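Alternansucrase (Leuconostoc mesenteroides, PDB 6HVG) is a multidomain glycoside hydrolase family 70 protein with a TIM-barrel-type catalytic domain, a bound calcium ion and choline-binding-type repeats. Local coordinates at residues Phe1280-Thr1292 / Val1301-Asp1313. Residues are numbered along the deposited sequence; the frame is centred on the assembly and turned at random.
Sequences FLPLQLQNKDAQT and VKYYSISGYQAKD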
loop_
_atom_site.group_PDB
_atom_site.type_symbol
_atom_site.label_atom_id
_atom_site.label_comp_id
_atom_site.label_asym_id
_atom_site.label_seq_id
_atom_site.Cartn_x
_atom_site.Cartn_y
_atom_site.Cartn_z
ATOM N N PHE A 1280 -15.018 31.748 22.455
ATOM C CA PHE A 1280 -14.044 32.478 21.661
ATOM C C PHE A 1280 -14.577 32.541 20.242
ATOM O O PHE A 1280 -14.732 31.502 19.595
ATOM C CB PHE A 1280 -12.682 31.798 21.701
ATOM C CG PHE A 1280 -11.595 32.564 21.004
ATOM C CD1 PHE A 1280 -11.116 33.753 21.533
ATOM C CD2 PHE A 1280 -11.033 32.099 19.824
ATOM C CE1 PHE A 1280 -10.115 34.476 20.893
ATOM C CE2 PHE A 1280 -10.022 32.811 19.180
ATOM C CZ PHE A 1280 -9.558 33.999 19.723
ATOM N N LEU A 1281 -14.888 33.749 19.776
ATOM C CA LEU A 1281 -15.351 33.963 18.409
ATOM C C LEU A 1281 -14.636 35.153 17.800
ATOM O O LEU A 1281 -14.039 35.946 18.521
ATOM C CB LEU A 1281 -16.840 34.231 18.390
ATOM C CG LEU A 1281 -17.739 33.037 18.620
ATOM C CD1 LEU A 1281 -19.109 33.526 19.093
ATOM C CD2 LEU A 1281 -17.848 32.180 17.370
ATOM N N PRO A 1282 -14.689 35.288 16.465
ATOM C CA PRO A 1282 -14.214 36.515 15.870
ATOM C C PRO A 1282 -15.059 37.659 16.381
ATOM O O PRO A 1282 -16.236 37.459 16.630
ATOM C CB PRO A 1282 -14.453 36.305 14.372
ATOM C CG PRO A 1282 -14.583 34.842 14.183
ATOM C CD PRO A 1282 -15.192 34.344 15.454
ATOM N N LEU A 1283 -14.475 38.839 16.546
ATOM C CA LEU A 1283 -15.204 39.956 17.150
ATOM C C LEU A 1283 -16.354 40.461 16.279
ATOM O O LEU A 1283 -17.313 40.981 16.814
ATOM C CB LEU A 1283 -14.241 41.093 17.508
ATOM C CG LEU A 1283 -13.187 40.807 18.600
ATOM C CD1 LEU A 1283 -12.162 41.921 18.619
ATOM C CD2 LEU A 1283 -13.788 40.649 19.961
ATOM N N GLN A 1284 -16.275 40.307 14.954
ATOM C CA GLN A 1284 -17.359 40.735 14.050
ATOM C C GLN A 1284 -18.654 40.039 14.440
ATOM O O GLN A 1284 -19.748 40.630 14.344
ATOM C CB GLN A 1284 -17.110 40.322 12.584
ATOM C CG GLN A 1284 -15.828 40.777 11.947
ATOM C CD GLN A 1284 -14.655 39.942 12.341
ATOM O OE1 GLN A 1284 -14.545 39.491 13.493
ATOM N NE2 GLN A 1284 -13.741 39.751 11.393
ATOM N N LEU A 1285 -18.534 38.765 14.806
ATOM C CA LEU A 1285 -19.685 37.937 15.066
ATOM C C LEU A 1285 -20.364 38.283 16.371
ATOM O O LEU A 1285 -21.547 37.977 16.511
ATOM C CB LEU A 1285 -19.317 36.457 15.039
ATOM C CG LEU A 1285 -19.135 35.817 13.652
ATOM C CD1 LEU A 1285 -20.307 36.074 12.726
ATOM C CD2 LEU A 1285 -17.903 36.345 13.004
ATOM N N GLN A 1286 -19.662 38.950 17.287
ATOM C CA GLN A 1286 -20.258 39.407 18.550
ATOM C C GLN A 1286 -20.628 40.883 18.560
ATOM O O GLN A 1286 -20.878 41.463 19.618
ATOM C CB GLN A 1286 -19.297 39.161 19.689
ATOM C CG GLN A 1286 -18.878 37.722 19.866
ATOM C CD GLN A 1286 -17.921 37.586 21.024
ATOM O OE1 GLN A 1286 -16.932 38.314 21.116
ATOM N NE2 GLN A 1286 -18.231 36.680 21.941
ATOM N N ASN A 1287 -20.691 41.472 17.372
ATOM C CA ASN A 1287 -20.955 42.908 17.190
ATOM C C ASN A 1287 -19.977 43.753 17.956
ATOM O O ASN A 1287 -20.385 44.660 18.670
ATOM C CB ASN A 1287 -22.400 43.275 17.570
ATOM C CG ASN A 1287 -22.818 44.651 17.044
ATOM O OD1 ASN A 1287 -22.285 45.160 16.072
ATOM N ND2 ASN A 1287 -23.738 45.277 17.732
ATOM N N LYS A 1288 -18.695 43.432 17.849
ATOM C CA LYS A 1288 -17.670 44.247 18.429
ATOM C C LYS A 1288 -16.825 44.637 17.275
ATOM O O LYS A 1288 -16.957 44.071 16.204
ATOM C CB LYS A 1288 -16.870 43.471 19.470
ATOM C CG LYS A 1288 -17.687 43.129 20.697
ATOM C CD LYS A 1288 -16.761 42.622 21.798
ATOM C CE LYS A 1288 -17.529 42.067 23.003
ATOM N NZ LYS A 1288 -18.419 43.109 23.606
ATOM N N ASP A 1289 -15.955 45.613 17.487
ATOM C CA ASP A 1289 -15.122 46.149 16.422
ATOM C C ASP A 1289 -13.820 45.388 16.278
ATOM O O ASP A 1289 -13.062 45.272 17.233
ATOM C CB ASP A 1289 -14.798 47.609 16.691
ATOM C CG ASP A 1289 -13.939 48.229 15.598
ATOM O OD1 ASP A 1289 -14.059 47.859 14.413
ATOM O OD2 ASP A 1289 -13.150 49.125 15.922
ATOM N N ALA A 1290 -13.610 44.829 15.092
ATOM C CA ALA A 1290 -12.449 44.028 14.795
ATOM C C ALA A 1290 -11.529 44.864 13.949
ATOM O O ALA A 1290 -11.905 45.265 12.870
ATOM C CB ALA A 1290 -12.865 42.766 14.039
ATOM N N GLN A 1291 -10.332 45.151 14.433
ATOM C CA GLN A 1291 -9.401 45.932 13.660
ATOM C C GLN A 1291 -8.370 44.999 13.114
ATOM O O GLN A 1291 -7.948 44.054 13.795
ATOM C CB GLN A 1291 -8.754 46.993 14.536
ATOM C CG GLN A 1291 -9.760 48.000 15.035
ATOM C CD GLN A 1291 -9.139 49.021 15.952
ATOM O OE1 GLN A 1291 -8.494 48.669 16.947
ATOM N NE2 GLN A 1291 -9.342 50.295 15.634
ATOM N N THR A 1292 -7.942 45.256 11.892
ATOM C CA THR A 1292 -7.028 44.332 11.256
ATOM C C THR A 1292 -5.961 45.056 10.477
ATOM O O THR A 1292 -6.249 46.013 9.780
ATOM C CB THR A 1292 -7.791 43.301 10.399
ATOM O OG1 THR A 1292 -6.885 42.365 9.819
ATOM C CG2 THR A 1292 -8.565 43.980 9.310
ATOM N N VAL A 1301 6.440 47.150 15.352
ATOM C CA VAL A 1301 5.253 46.870 14.535
ATOM C C VAL A 1301 4.374 45.801 15.160
ATOM O O VAL A 1301 4.868 44.813 15.681
ATOM C CB VAL A 1301 5.647 46.449 13.131
ATOM C CG1 VAL A 1301 4.437 46.370 12.228
ATOM C CG2 VAL A 1301 6.640 47.439 12.558
ATOM N N LYS A 1302 3.074 46.035 15.144
ATOM C CA LYS A 1302 2.085 45.098 15.661
ATOM C C LYS A 1302 1.185 44.655 14.516
ATOM O O LYS A 1302 1.126 45.328 13.481
ATOM C CB LYS A 1302 1.248 45.774 16.740
ATOM C CG LYS A 1302 2.077 46.287 17.911
ATOM C CD LYS A 1302 1.233 46.822 19.047
ATOM C CE LYS A 1302 0.498 48.087 18.638
ATOM N NZ LYS A 1302 -0.339 48.490 19.786
ATOM N N TYR A 1303 0.470 43.548 14.702
ATOM C CA TYR A 1303 -0.490 43.090 13.699
ATOM C C TYR A 1303 -1.757 42.584 14.341
ATOM O O TYR A 1303 -1.699 41.952 15.381
ATOM C CB TYR A 1303 0.108 41.984 12.830
ATOM C CG TYR A 1303 -0.898 41.362 11.883
ATOM C CD1 TYR A 1303 -1.178 41.932 10.649
ATOM C CD2 TYR A 1303 -1.564 40.207 12.227
ATOM C CE1 TYR A 1303 -2.125 41.369 9.801
ATOM C CE2 TYR A 1303 -2.482 39.634 11.389
ATOM C CZ TYR A 1303 -2.767 40.205 10.185
ATOM O OH TYR A 1303 -3.667 39.581 9.357
ATOM N N TYR A 1304 -2.895 42.888 13.727
ATOM C CA TYR A 1304 -4.178 42.413 14.204
ATOM C C TYR A 1304 -4.844 41.582 13.100
ATOM O O TYR A 1304 -4.918 42.014 11.948
ATOM C CB TYR A 1304 -5.068 43.600 14.596
ATOM C CG TYR A 1304 -4.678 44.232 15.896
ATOM C CD1 TYR A 1304 -3.591 45.108 15.986
ATOM C CD2 TYR A 1304 -5.395 43.967 17.045
ATOM C CE1 TYR A 1304 -3.232 45.683 17.196
ATOM C CE2 TYR A 1304 -5.050 44.542 18.253
ATOM C CZ TYR A 1304 -3.980 45.389 18.324
ATOM O OH TYR A 1304 -3.675 45.906 19.548
ATOM N N SER A 1305 -5.334 40.405 13.469
ATOM C CA SER A 1305 -5.968 39.493 12.521
ATOM C C SER A 1305 -7.359 39.950 12.091
ATOM O O SER A 1305 -7.912 40.865 12.696
ATOM C CB SER A 1305 -6.061 38.123 13.147
ATOM O OG SER A 1305 -6.831 38.190 14.332
ATOM N N ILE A 1306 -7.920 39.299 11.068
ATOM C CA ILE A 1306 -9.254 39.649 10.579
ATOM C C ILE A 1306 -10.309 39.542 11.686
ATOM O O ILE A 1306 -11.335 40.196 11.617
ATOM C CB ILE A 1306 -9.674 38.779 9.388
ATOM C CG1 ILE A 1306 -8.823 39.128 8.192
ATOM C CG2 ILE A 1306 -11.128 39.008 9.017
ATOM C CD1 ILE A 1306 -9.308 38.552 6.880
ATOM N N SER A 1307 -10.051 38.719 12.691
ATOM C CA SER A 1307 -10.969 38.548 13.791
ATOM C C SER A 1307 -10.765 39.578 14.901
ATOM O O SER A 1307 -11.493 39.579 15.895
ATOM C CB SER A 1307 -10.808 37.145 14.376
ATOM O OG SER A 1307 -11.100 36.155 13.399
ATOM N N GLY A 1308 -9.805 40.468 14.730
ATOM C CA GLY A 1308 -9.616 41.567 15.655
ATOM C C GLY A 1308 -8.664 41.377 16.809
ATOM O O GLY A 1308 -8.691 42.180 17.729
ATOM N N TYR A 1309 -7.815 40.358 16.775
ATOM C CA TYR A 1309 -6.932 40.073 17.924
ATOM C C TYR A 1309 -5.475 40.305 17.586
ATOM O O TYR A 1309 -5.079 40.180 16.430
ATOM C CB TYR A 1309 -7.116 38.659 18.392
ATOM C CG TYR A 1309 -8.529 38.337 18.757
ATOM C CD1 TYR A 1309 -9.064 38.755 19.959
ATOM C CD2 TYR A 1309 -9.341 37.579 17.898
ATOM C CE1 TYR A 1309 -10.370 38.429 20.321
ATOM C CE2 TYR A 1309 -10.657 37.251 18.244
ATOM C CZ TYR A 1309 -11.164 37.687 19.462
ATOM O OH TYR A 1309 -12.453 37.403 19.832
ATOM N N GLN A 1310 -4.685 40.684 18.586
ATOM C CA GLN A 1310 -3.288 40.984 18.380
ATOM C C GLN A 1310 -2.448 39.736 18.234
ATOM O O GLN A 1310 -2.642 38.770 18.962
ATOM C CB GLN A 1310 -2.747 41.813 19.538
ATOM C CG GLN A 1310 -1.435 42.522 19.178
ATOM C CD GLN A 1310 -0.815 43.276 20.324
ATOM O OE1 GLN A 1310 -1.396 43.361 21.403
ATOM N NE2 GLN A 1310 0.386 43.816 20.103
ATOM N N ALA A 1311 -1.508 39.775 17.291
ATOM C CA ALA A 1311 -0.585 38.669 17.061
ATOM C C ALA A 1311 0.471 38.658 18.142
ATOM O O ALA A 1311 1.246 39.598 18.278
ATOM C CB ALA A 1311 0.080 38.809 15.686
ATOM N N LYS A 1312 0.507 37.588 18.909
ATOM C CA LYS A 1312 1.571 37.348 19.891
ATOM C C LYS A 1312 2.055 35.928 19.782
ATOM O O LYS A 1312 1.244 35.005 19.770
ATOM C CB LYS A 1312 1.080 37.550 21.332
ATOM C CG LYS A 1312 0.522 38.916 21.595
ATOM C CD LYS A 1312 0.292 39.153 23.076
ATOM C CE LYS A 1312 -0.118 40.601 23.291
ATOM N NZ LYS A 1312 -0.396 40.919 24.706
ATOM N N ASP A 1313 3.379 35.763 19.712
ATOM C CA ASP A 1313 4.022 34.454 19.710
ATOM C C ASP A 1313 3.451 33.611 18.574
ATOM O O ASP A 1313 2.845 32.571 18.795
ATOM C CB ASP A 1313 3.840 33.791 21.078
ATOM C CG ASP A 1313 4.593 32.482 21.216
ATOM O OD1 ASP A 1313 5.637 32.302 20.544
ATOM O OD2 ASP A 1313 4.128 31.652 22.043
HETATM O O HOH W 1 -14.446 36.310 21.966
HETATM O O HOH W 2 -10.173 44.723 17.464
#
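Aromatic packing joins F1280 to Y1309: their rings form an offset stack, centroids 4.9 Å apart and planes at 29°, with F1280 CE1 over one face of the tyrosine. L1283 CD1 lies over the opposite face, near its rim, so the phenol is held between the two side chains. The F1280 ring also meets that of F1271.

Y1309 OH donates a hydrogen bond to L1281 O at 2.5 Å, almost straight down the carbonyl (C=O...O angle 170°) and at the phenol edge; a water donates to the same hydroxyl. L1283 N donates a nearly straight hydrogen bond (168°) to S1307 O at 3.1 Å, and T1292 OG1 donates to Y1304 O at 2.9 Å, tilted from that carbonyl's plane.

Close packing centres on the type I turn S1305-G1308, which follows strand 1301-1304; strand 1291-1292 pairs with 383-384. The A1290 methyl rests on G1308 CA at 3.8 Å, and G1308 directs a CA-H at Q1291 O, while a second water links G1308 O with D1289 O and Q1291 N. S1307 OG packs beside P1282 CB and is hydrogen-bonded to W443 NE1.

The L1283 bond thus holds the turn itself and the other two its flanks; the edge bond and two covered faces would limit rotation of the Y1309 ring.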